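Local coordinates for ArsR family transcriptional regulator (Staphylococcus aureus, PDB 6CDB), which probably binds DNA as a zinc-sensing transcriptional repressor of the ArsR family, working as a dimer with a winged helix-turn-helix fold, at residues A[22-32]-A[59-69]; A[32-42]-A[77-87]. The protein carries 1 engineered substitution. All blocks are in the same frame, centred on the assembly; numbering follows the deposited sequence.

Contact 1: residues A[22-32]-A[59-69]; sequences ALGDYNRIRIM and QLKLLKSLHLV. Engineered in segment 59-69: Leu66 (natural residue Val).
Arg28 and Gln59 make the polar part of this contact. Arg28 NE lies 2.7 Å from Gln59 OE1, and Arg28 NH2 also turns to that oxygen. Both hydrogen bonds are weak because their N-H groups point past the oxygen, the NE one at 127°. OE1 sits at the guanidinium edge, and the two flat groups are 36° apart. A bend at chi2 brings the Gln59 amide to that edge. Its NE2 is satisfied by Asn55 OD1. The third guanidinium nitrogen has a straighter bond: Arg28 NH1 gives to Ala22 O at 3.0 Å and 153°, on a carbonyl lone pair. One guanidinium face carries Leu62 CD2, 3.3 Å from Arg28 CZ. Over the opposite face Asp25 OD1 forms a long salt bridge, through charge alone. Asp25 OD2 is the N-cap acceptor for Arg28 N, so one residue serves both the helix start and the arginine.

The rest is apolar. Leu63 is central: its CD2 meets Arg28 CD, and its CD1 lies 3.8 Å from Met32 SD. Met32, bent at chi2 and chi3, also sets SD against Val69 CG1 and CE against Leu68 CB. Ile31 CG2 packs on Leu60 CD2. Ala22 CB and CD1 of Leu66, an engineered residue (natural Val), are tight at 3.4 Å. Helix 53-65 ends in a Schellman motif with His67 at C-prime: Leu68 N bonds to Leu63 O and His67 N to Lys64 O. In the winged helix-turn-helix fold of ArsR proteins, helix 53-65 is the expected recognition helix. The chemistry implies an apolar join with one polar cluster at Arg28, where every guanidinium nitrogen has an acceptor, two of them by weak bonds.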
loop_
_atom_site.group_PDB
_atom_site.type_symbol
_atom_site.label_atom_id
_atom_site.label_comp_id
_atom_site.label_asym_id
_atom_site.label_seq_id
_atom_site.Cartn_x
_atom_site.Cartn_y
_atom_site.Cartn_z
ATOM N N ALA A 22 -7.620 3.026 2.087
ATOM C CA ALA A 22 -7.890 2.672 3.477
ATOM C C ALA A 22 -6.610 2.612 4.297
ATOM O O ALA A 22 -6.607 2.976 5.479
ATOM C CB ALA A 22 -8.622 1.338 3.546
ATOM N N LEU A 23 -5.512 2.147 3.704
ATOM C CA LEU A 23 -4.276 2.108 4.471
ATOM C C LEU A 23 -3.606 3.468 4.582
ATOM O O LEU A 23 -2.596 3.579 5.281
ATOM C CB LEU A 23 -3.294 1.102 3.853
ATOM C CG LEU A 23 -3.661 -0.378 3.916
ATOM C CD1 LEU A 23 -2.734 -1.165 3.017
ATOM C CD2 LEU A 23 -3.570 -0.887 5.364
ATOM N N GLY A 24 -4.100 4.494 3.888
ATOM C CA GLY A 24 -3.509 5.812 4.015
ATOM C C GLY A 24 -3.989 6.510 5.282
ATOM O O GLY A 24 -4.572 7.591 5.220
ATOM N N ASP A 25 -3.749 5.900 6.435
ATOM C CA ASP A 25 -4.280 6.386 7.710
ATOM C C ASP A 25 -3.309 5.961 8.800
ATOM O O ASP A 25 -3.062 4.762 8.957
ATOM C CB ASP A 25 -5.683 5.817 7.959
ATOM C CG ASP A 25 -6.294 6.280 9.282
ATOM O OD1 ASP A 25 -7.317 6.988 9.255
ATOM O OD2 ASP A 25 -5.772 5.921 10.349
ATOM N N TYR A 26 -2.770 6.932 9.548
ATOM C CA TYR A 26 -1.686 6.648 10.494
ATOM C C TYR A 26 -2.087 5.597 11.521
ATOM O O TYR A 26 -1.325 4.663 11.806
ATOM C CB TYR A 26 -1.262 7.935 11.198
ATOM C CG TYR A 26 -0.196 7.754 12.258
ATOM C CD1 TYR A 26 1.097 7.388 11.910
ATOM C CD2 TYR A 26 -0.477 7.986 13.598
ATOM C CE1 TYR A 26 2.079 7.233 12.854
ATOM C CE2 TYR A 26 0.507 7.833 14.570
ATOM C CZ TYR A 26 1.783 7.455 14.186
ATOM O OH TYR A 26 2.769 7.298 15.121
ATOM N N ASN A 27 -3.271 5.752 12.112
ATOM C CA ASN A 27 -3.716 4.818 13.138
ATOM C C ASN A 27 -4.012 3.445 12.555
ATOM O O ASN A 27 -3.753 2.425 13.205
ATOM C CB ASN A 27 -4.944 5.381 13.864
ATOM C CG ASN A 27 -4.569 6.398 14.920
ATOM O OD1 ASN A 27 -3.480 6.328 15.496
ATOM N ND2 ASN A 27 -5.462 7.360 15.174
ATOM N N ARG A 28 -4.567 3.396 11.343
ATOM C CA ARG A 28 -4.774 2.107 10.687
ATOM C C ARG A 28 -3.448 1.423 10.387
ATOM O O ARG A 28 -3.338 0.204 10.507
ATOM C CB ARG A 28 -5.581 2.273 9.400
ATOM C CG ARG A 28 -7.048 2.553 9.640
ATOM C CD ARG A 28 -7.865 2.395 8.366
ATOM N NE ARG A 28 -9.116 3.116 8.532
ATOM C CZ ARG A 28 -9.459 4.186 7.834
ATOM N NH1 ARG A 28 -8.671 4.630 6.856
ATOM N NH2 ARG A 28 -10.615 4.788 8.098
ATOM N N ILE A 29 -2.430 2.191 9.996
ATOM C CA ILE A 29 -1.102 1.612 9.822
ATOM C C ILE A 29 -0.565 1.087 11.154
ATOM O O ILE A 29 0.087 0.037 11.205
ATOM C CB ILE A 29 -0.158 2.645 9.183
ATOM C CG1 ILE A 29 -0.528 2.847 7.702
ATOM C CG2 ILE A 29 1.303 2.219 9.326
ATOM C CD1 ILE A 29 -0.586 1.527 6.905
ATOM N N ARG A 30 -0.838 1.796 12.254
ATOM C CA ARG A 30 -0.357 1.319 13.551
ATOM C C ARG A 30 -1.048 0.021 13.949
ATOM O O ARG A 30 -0.408 -0.913 14.470
ATOM C CB ARG A 30 -0.567 2.394 14.622
ATOM C CG ARG A 30 0.414 3.555 14.537
ATOM C CD ARG A 30 0.670 4.105 15.933
ATOM N NE ARG A 30 -0.524 4.736 16.471
ATOM C CZ ARG A 30 -0.852 4.788 17.763
ATOM N NH1 ARG A 30 -0.082 4.229 18.702
ATOM N NH2 ARG A 30 -1.970 5.401 18.109
ATOM N N ILE A 31 -2.354 -0.056 13.715
ATOM C CA ILE A 31 -3.081 -1.297 13.967
ATOM C C ILE A 31 -2.510 -2.426 13.110
ATOM O O ILE A 31 -2.261 -3.538 13.599
ATOM C CB ILE A 31 -4.582 -1.092 13.699
ATOM C CG1 ILE A 31 -5.174 -0.074 14.689
ATOM C CG2 ILE A 31 -5.324 -2.433 13.727
ATOM C CD1 ILE A 31 -6.606 0.311 14.375
ATOM N N MET A 32 -2.298 -2.156 11.814
ATOM C CA MET A 32 -1.824 -3.204 10.912
ATOM C C MET A 32 -0.427 -3.670 11.287
ATOM O O MET A 32 -0.121 -4.860 11.191
ATOM C CB MET A 32 -1.828 -2.714 9.467
ATOM C CG MET A 32 -3.202 -2.399 8.888
ATOM S SD MET A 32 -4.182 -3.844 8.491
ATOM C CE MET A 32 -3.399 -4.297 6.934
ATOM N N GLN A 59 -12.214 0.995 12.862
ATOM C CA GLN A 59 -11.171 0.831 11.853
ATOM C C GLN A 59 -11.052 -0.621 11.407
ATOM O O GLN A 59 -10.809 -0.893 10.229
ATOM C CB GLN A 59 -9.829 1.335 12.381
ATOM C CG GLN A 59 -9.871 2.730 12.968
ATOM C CD GLN A 59 -10.554 3.742 12.060
ATOM O OE1 GLN A 59 -10.373 3.731 10.843
ATOM N NE2 GLN A 59 -11.355 4.617 12.658
ATOM N N LEU A 60 -11.242 -1.567 12.330
ATOM C CA LEU A 60 -11.146 -2.981 11.979
ATOM C C LEU A 60 -12.346 -3.451 11.167
ATOM O O LEU A 60 -12.202 -4.358 10.336
ATOM C CB LEU A 60 -11.011 -3.842 13.237
ATOM C CG LEU A 60 -9.763 -3.696 14.090
ATOM C CD1 LEU A 60 -9.940 -4.474 15.418
ATOM C CD2 LEU A 60 -8.548 -4.206 13.365
ATOM N N LYS A 61 -13.538 -2.882 11.396
ATOM C CA LYS A 61 -14.644 -3.174 10.487
ATOM C C LYS A 61 -14.288 -2.739 9.081
ATOM O O LYS A 61 -14.510 -3.483 8.116
ATOM C CB LYS A 61 -15.938 -2.491 10.919
ATOM C CG LYS A 61 -16.318 -2.690 12.361
ATOM C CD LYS A 61 -16.869 -4.073 12.627
ATOM C CE LYS A 61 -16.938 -4.318 14.132
ATOM N NZ LYS A 61 -17.815 -3.281 14.793
ATOM N N LEU A 62 -13.707 -1.541 8.944
ATOM C CA LEU A 62 -13.331 -1.093 7.603
ATOM C C LEU A 62 -12.264 -2.004 6.995
ATOM O O LEU A 62 -12.392 -2.441 5.847
ATOM C CB LEU A 62 -12.848 0.355 7.628
ATOM C CG LEU A 62 -12.188 0.805 6.315
ATOM C CD1 LEU A 62 -13.089 0.582 5.071
ATOM C CD2 LEU A 62 -11.776 2.259 6.402
ATOM N N LEU A 63 -11.207 -2.307 7.756
ATOM C CA LEU A 63 -10.128 -3.143 7.235
ATOM C C LEU A 63 -10.626 -4.539 6.886
ATOM O O LEU A 63 -10.159 -5.149 5.911
ATOM C CB LEU A 63 -8.979 -3.214 8.250
ATOM C CG LEU A 63 -8.261 -1.890 8.533
ATOM C CD1 LEU A 63 -7.294 -2.018 9.712
ATOM C CD2 LEU A 63 -7.533 -1.380 7.274
ATOM N N LYS A 64 -11.587 -5.057 7.653
ATOM C CA LYS A 64 -12.128 -6.382 7.362
ATOM C C LYS A 64 -12.954 -6.367 6.076
ATOM O O LYS A 64 -12.853 -7.292 5.257
ATOM C CB LYS A 64 -12.966 -6.887 8.539
ATOM C CG LYS A 64 -13.387 -8.350 8.401
ATOM C CD LYS A 64 -14.559 -8.713 9.312
ATOM C CE LYS A 64 -14.127 -8.853 10.751
ATOM N NZ LYS A 64 -15.261 -9.217 11.660
ATOM N N SER A 65 -13.762 -5.320 5.871
ATOM C CA SER A 65 -14.569 -5.261 4.655
ATOM C C SER A 65 -13.706 -5.284 3.397
ATOM O O SER A 65 -14.173 -5.707 2.334
ATOM C CB SER A 65 -15.444 -4.012 4.659
ATOM O OG SER A 65 -14.668 -2.871 4.353
ATOM N N LEU A 66 -12.456 -4.830 3.492
ATOM C CA LEU A 66 -11.531 -4.842 2.372
ATOM C C LEU A 66 -10.610 -6.052 2.392
ATOM O O LEU A 66 -9.640 -6.088 1.630
ATOM C CB LEU A 66 -10.703 -3.557 2.354
ATOM C CG LEU A 66 -11.518 -2.290 2.096
ATOM C CD1 LEU A 66 -10.628 -1.086 2.234
ATOM C CD2 LEU A 66 -12.147 -2.328 0.723
ATOM N N HIS A 67 -10.895 -7.037 3.244
ATOM C CA HIS A 67 -10.120 -8.276 3.317
ATOM C C HIS A 67 -8.667 -8.007 3.662
ATOM O O HIS A 67 -7.769 -8.704 3.192
ATOM C CB HIS A 67 -10.221 -9.086 2.021
ATOM C CG HIS A 67 -11.625 -9.443 1.657
ATOM N ND1 HIS A 67 -12.352 -10.390 2.348
ATOM C CD2 HIS A 67 -12.447 -8.960 0.699
ATOM C CE1 HIS A 67 -13.561 -10.478 1.825
ATOM N NE2 HIS A 67 -13.644 -9.621 0.822
ATOM N N LEU A 68 -8.430 -7.002 4.499
ATOM C CA LEU A 68 -7.088 -6.713 4.987
ATOM C C LEU A 68 -6.808 -7.314 6.361
ATOM O O LEU A 68 -5.645 -7.581 6.681
ATOM C CB LEU A 68 -6.861 -5.194 5.015
ATOM C CG LEU A 68 -6.943 -4.574 3.605
ATOM C CD1 LEU A 68 -6.793 -3.072 3.676
ATOM C CD2 LEU A 68 -5.893 -5.189 2.685
ATOM N N VAL A 69 -7.841 -7.520 7.183
ATOM C CA VAL A 69 -7.731 -8.286 8.417
ATOM C C VAL A 69 -8.860 -9.303 8.427
ATOM O O VAL A 69 -9.849 -9.172 7.710
ATOM C CB VAL A 69 -7.806 -7.407 9.686
ATOM C CG1 VAL A 69 -6.671 -6.394 9.701
ATOM C CG2 VAL A 69 -9.171 -6.707 9.771
#

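Contact 2: residues A[32-42]-A[77-87]; sequences MELLSVSEASV and SMIYSLDDIHV. With ZN (zinc ion), chain C.
The root of the wing is formed here, where short strand 40-41 pairs with strand 77-82 beside helix 26-37. Ala40 and Tyr80 are an antiparallel hydrogen-bonded pair. Tyr80 N gives to Ala40 O at 2.7 Å and 169°. Ala40 N returns a bond to Tyr80 O at 3.1 Å. Glu39 CB presses on the same Tyr80 O. The extended Glu39 chain crosses Ile79 at a slant, with Glu39 CD 3.6 Å from Ile79 CG2. Ile79 CD1 touches Ser41 CB. On the other side of the sheet, Val42 CG2 lies beside Tyr80 CE1, the two side chains pointing the same way.

This is the beta-hairpin of a winged helix-turn-helix domain, with 69-74 as its other strand. Leu82 joins it to helix 26-37. A chi1 of -62° turns Leu82 CG toward the helix, where its two branches meet Met32, Leu35 and Ser36. CD2 is 3.8 Å from Leu35 CB and also meets Met32 CE; CD1 meets Ser36 CB. A water links Leu35 O, 2.7 Å away, to Leu82 N, satisfying both.

Past the strand, Asp84 caps helix 85-99: OD2 takes weak bonds from His86 N and Val87 N. Asp84 OD1 binds the zinc ion at 1.9 Å, and His86 ND1 binds it at 2.0 Å. His97 and His100 of the second subunit complete the site.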
loop_
_atom_site.group_PDB
_atom_site.type_symbol
_atom_site.label_atom_id
_atom_site.label_comp_id
_atom_site.label_asym_id
_atom_site.label_seq_id
_atom_site.Cartn_x
_atom_site.Cartn_y
_atom_site.Cartn_z
ATOM N N MET A 32 -2.298 -2.156 11.814
ATOM C CA MET A 32 -1.824 -3.204 10.912
ATOM C C MET A 32 -0.427 -3.670 11.287
ATOM O O MET A 32 -0.121 -4.860 11.191
ATOM C CB MET A 32 -1.828 -2.714 9.467
ATOM C CG MET A 32 -3.202 -2.399 8.888
ATOM S SD MET A 32 -4.182 -3.844 8.491
ATOM C CE MET A 32 -3.399 -4.297 6.934
ATOM N N GLU A 33 0.450 -2.746 11.679
ATOM C CA GLU A 33 1.790 -3.154 12.082
ATOM C C GLU A 33 1.738 -4.007 13.351
ATOM O O GLU A 33 2.423 -5.040 13.444
ATOM C CB GLU A 33 2.668 -1.914 12.258
ATOM C CG GLU A 33 4.164 -2.189 12.351
ATOM C CD GLU A 33 4.619 -2.476 13.767
ATOM O OE1 GLU A 33 3.941 -2.007 14.704
ATOM O OE2 GLU A 33 5.637 -3.176 13.937
ATOM N N LEU A 34 0.895 -3.619 14.320
ATOM C CA LEU A 34 0.718 -4.448 15.515
ATOM C C LEU A 34 0.300 -5.868 15.137
ATOM O O LEU A 34 0.857 -6.857 15.640
ATOM C CB LEU A 34 -0.316 -3.800 16.450
ATOM C CG LEU A 34 -0.542 -4.334 17.871
ATOM C CD1 LEU A 34 -1.148 -3.244 18.761
ATOM C CD2 LEU A 34 -1.437 -5.572 17.877
ATOM N N LEU A 35 -0.698 -5.986 14.257
ATOM C CA LEU A 35 -1.164 -7.303 13.830
ATOM C C LEU A 35 -0.103 -8.047 13.036
ATOM O O LEU A 35 -0.086 -9.287 13.038
ATOM C CB LEU A 35 -2.443 -7.159 13.000
ATOM C CG LEU A 35 -3.628 -6.614 13.803
ATOM C CD1 LEU A 35 -4.822 -6.341 12.913
ATOM C CD2 LEU A 35 -3.987 -7.611 14.892
ATOM N N SER A 36 0.783 -7.312 12.355
ATOM C CA SER A 36 1.879 -7.929 11.618
ATOM C C SER A 36 2.881 -8.573 12.560
ATOM O O SER A 36 3.511 -9.575 12.201
ATOM C CB SER A 36 2.573 -6.893 10.734
ATOM O OG SER A 36 3.643 -6.266 11.408
ATOM N N VAL A 37 3.051 -8.010 13.755
ATOM C CA VAL A 37 3.873 -8.669 14.770
ATOM C C VAL A 37 3.116 -9.826 15.418
ATOM O O VAL A 37 3.642 -10.936 15.536
ATOM C CB VAL A 37 4.345 -7.649 15.820
ATOM C CG1 VAL A 37 5.090 -8.356 16.970
ATOM C CG2 VAL A 37 5.224 -6.585 15.165
ATOM N N SER A 38 1.876 -9.595 15.850
ATOM C CA SER A 38 1.133 -10.656 16.513
ATOM C C SER A 38 -0.368 -10.402 16.438
ATOM O O SER A 38 -0.820 -9.261 16.573
ATOM C CB SER A 38 1.549 -10.782 17.979
ATOM O OG SER A 38 0.537 -11.455 18.694
ATOM N N GLU A 39 -1.133 -11.480 16.254
ATOM C CA GLU A 39 -2.586 -11.373 16.296
ATOM C C GLU A 39 -3.031 -10.906 17.678
ATOM O O GLU A 39 -2.346 -11.121 18.680
ATOM C CB GLU A 39 -3.232 -12.715 15.966
ATOM C CG GLU A 39 -3.026 -13.751 17.061
ATOM C CD GLU A 39 -3.668 -15.086 16.738
ATOM O OE1 GLU A 39 -4.107 -15.284 15.584
ATOM O OE2 GLU A 39 -3.733 -15.937 17.646
ATOM N N ALA A 40 -4.186 -10.249 17.735
ATOM C CA ALA A 40 -4.594 -9.616 18.984
ATOM C C ALA A 40 -6.090 -9.340 18.970
ATOM O O ALA A 40 -6.734 -9.321 17.913
ATOM C CB ALA A 40 -3.820 -8.314 19.228
ATOM N N SER A 41 -6.627 -9.117 20.167
ATOM C CA SER A 41 -8.011 -8.734 20.378
ATOM C C SER A 41 -8.145 -7.223 20.284
ATOM O O SER A 41 -7.160 -6.489 20.316
ATOM C CB SER A 41 -8.491 -9.207 21.748
ATOM O OG SER A 41 -7.777 -8.528 22.771
ATOM N N VAL A 42 -9.394 -6.757 20.200
ATOM C CA VAL A 42 -9.649 -5.316 20.196
ATOM C C VAL A 42 -9.152 -4.672 21.485
ATOM O O VAL A 42 -8.542 -3.596 21.459
ATOM C CB VAL A 42 -11.145 -5.025 19.969
ATOM C CG1 VAL A 42 -11.446 -3.537 20.234
ATOM C CG2 VAL A 42 -11.544 -5.411 18.540
ATOM N N SER A 77 -13.202 -13.766 23.214
ATOM C CA SER A 77 -12.903 -12.543 22.480
ATOM C C SER A 77 -12.670 -12.787 20.989
ATOM O O SER A 77 -12.431 -13.915 20.539
ATOM C CB SER A 77 -11.681 -11.838 23.086
ATOM O OG SER A 77 -10.721 -12.781 23.533
ATOM N N MET A 78 -12.754 -11.691 20.228
ATOM C CA MET A 78 -12.432 -11.677 18.806
ATOM C C MET A 78 -10.948 -11.370 18.627
ATOM O O MET A 78 -10.472 -10.301 19.023
ATOM C CB MET A 78 -13.279 -10.642 18.060
ATOM C CG MET A 78 -14.696 -11.088 17.725
ATOM S SD MET A 78 -14.743 -12.711 16.931
ATOM C CE MET A 78 -16.463 -13.150 17.204
ATOM N N ILE A 79 -10.225 -12.302 18.024
ATOM C CA ILE A 79 -8.806 -12.153 17.735
ATOM C C ILE A 79 -8.665 -11.780 16.266
ATOM O O ILE A 79 -9.163 -12.493 15.384
ATOM C CB ILE A 79 -8.040 -13.442 18.062
ATOM C CG1 ILE A 79 -8.267 -13.824 19.524
ATOM C CG2 ILE A 79 -6.563 -13.297 17.749
ATOM C CD1 ILE A 79 -8.087 -12.679 20.487
ATOM N N TYR A 80 -7.992 -10.663 16.003
ATOM C CA TYR A 80 -7.769 -10.190 14.649
ATOM C C TYR A 80 -6.369 -10.542 14.174
ATOM O O TYR A 80 -5.449 -10.729 14.968
ATOM C CB TYR A 80 -7.991 -8.681 14.551
ATOM C CG TYR A 80 -9.458 -8.333 14.579
ATOM C CD1 TYR A 80 -10.162 -8.354 15.776
ATOM C CD2 TYR A 80 -10.146 -7.997 13.413
ATOM C CE1 TYR A 80 -11.506 -8.055 15.820
ATOM C CE2 TYR A 80 -11.504 -7.692 13.449
ATOM C CZ TYR A 80 -12.171 -7.726 14.663
ATOM O OH TYR A 80 -13.509 -7.433 14.749
ATOM N N SER A 81 -6.223 -10.629 12.852
ATOM C CA SER A 81 -4.928 -10.882 12.249
ATOM C C SER A 81 -4.929 -10.284 10.854
ATOM O O SER A 81 -5.987 -10.002 10.285
ATOM C CB SER A 81 -4.632 -12.384 12.199
ATOM O OG SER A 81 -5.690 -13.065 11.536
ATOM N N LEU A 82 -3.736 -10.072 10.308
ATOM C CA LEU A 82 -3.655 -9.751 8.888
ATOM C C LEU A 82 -4.291 -10.884 8.094
ATOM O O LEU A 82 -4.165 -12.061 8.451
ATOM C CB LEU A 82 -2.204 -9.531 8.462
ATOM C CG LEU A 82 -1.467 -8.369 9.137
ATOM C CD1 LEU A 82 -0.156 -8.051 8.421
ATOM C CD2 LEU A 82 -2.351 -7.122 9.242
ATOM N N ASP A 83 -4.988 -10.525 7.013
ATOM C CA ASP A 83 -5.870 -11.483 6.353
ATOM C C ASP A 83 -5.100 -12.689 5.820
ATOM O O ASP A 83 -5.464 -13.834 6.104
ATOM C CB ASP A 83 -6.652 -10.803 5.231
ATOM C CG ASP A 83 -7.483 -11.796 4.419
ATOM O OD1 ASP A 83 -8.643 -12.050 4.810
ATOM O OD2 ASP A 83 -6.968 -12.336 3.404
ATOM N N ASP A 84 -4.041 -12.459 5.043
ATOM C CA ASP A 84 -3.223 -13.566 4.540
ATOM C C ASP A 84 -1.810 -13.054 4.280
ATOM O O ASP A 84 -1.467 -11.915 4.612
ATOM C CB ASP A 84 -3.870 -14.214 3.300
ATOM C CG ASP A 84 -3.886 -13.301 2.064
ATOM O OD1 ASP A 84 -4.640 -13.606 1.106
ATOM O OD2 ASP A 84 -3.160 -12.281 2.020
ATOM N N ILE A 85 -0.993 -13.898 3.650
ATOM C CA ILE A 85 0.419 -13.582 3.475
ATOM C C ILE A 85 0.641 -12.413 2.507
ATOM O O ILE A 85 1.674 -11.735 2.577
ATOM C CB ILE A 85 1.173 -14.837 3.009
ATOM C CG1 ILE A 85 2.670 -14.595 3.147
ATOM C CG2 ILE A 85 0.804 -15.171 1.557
ATOM C CD1 ILE A 85 3.496 -15.400 2.180
ATOM N N HIS A 86 -0.273 -12.179 1.559
ATOM C CA HIS A 86 -0.089 -11.041 0.663
ATOM C C HIS A 86 -0.181 -9.726 1.425
ATOM O O HIS A 86 0.577 -8.787 1.153
ATOM C CB HIS A 86 -1.122 -11.078 -0.466
ATOM C CG HIS A 86 -1.251 -12.428 -1.100
ATOM N ND1 HIS A 86 -2.428 -13.145 -1.096
ATOM C CD2 HIS A 86 -0.333 -13.214 -1.711
ATOM C CE1 HIS A 86 -2.239 -14.303 -1.705
ATOM N NE2 HIS A 86 -0.975 -14.372 -2.080
ATOM N N VAL A 87 -1.111 -9.643 2.373
ATOM C CA VAL A 87 -1.258 -8.426 3.168
ATOM C C VAL A 87 -0.035 -8.219 4.055
ATOM O O VAL A 87 0.543 -7.123 4.094
ATOM C CB VAL A 87 -2.563 -8.483 3.979
ATOM C CG1 VAL A 87 -2.750 -7.200 4.803
ATOM C CG2 VAL A 87 -3.749 -8.682 3.040
HETATM ZN ZN ZN C . -4.305 -12.623 -0.470
HETATM O O HOH W 1 -1.574 -11.206 11.859
#

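From the N terminus, the chain leaves helix 10-23 and turns into helix 26-37. It runs through strand 40-41 and helices 42-49 and 53-65. Contact 1 then closes the first loop, setting 59-69 back against 22-32. The chain goes on through strand 69-74 and turns back along 77-82. There contact 2 closes a second loop, onto 32-42. The two loops cross rather than nest, and their first segments share Met32. A probable hydrogen bond from Asp83 N to Leu68 O, at 3.0 Å, joins their second segments. Together the two contacts tie helix 26-37 to helix 53-65, the hairpin and the start of zinc-binding helix 85-99.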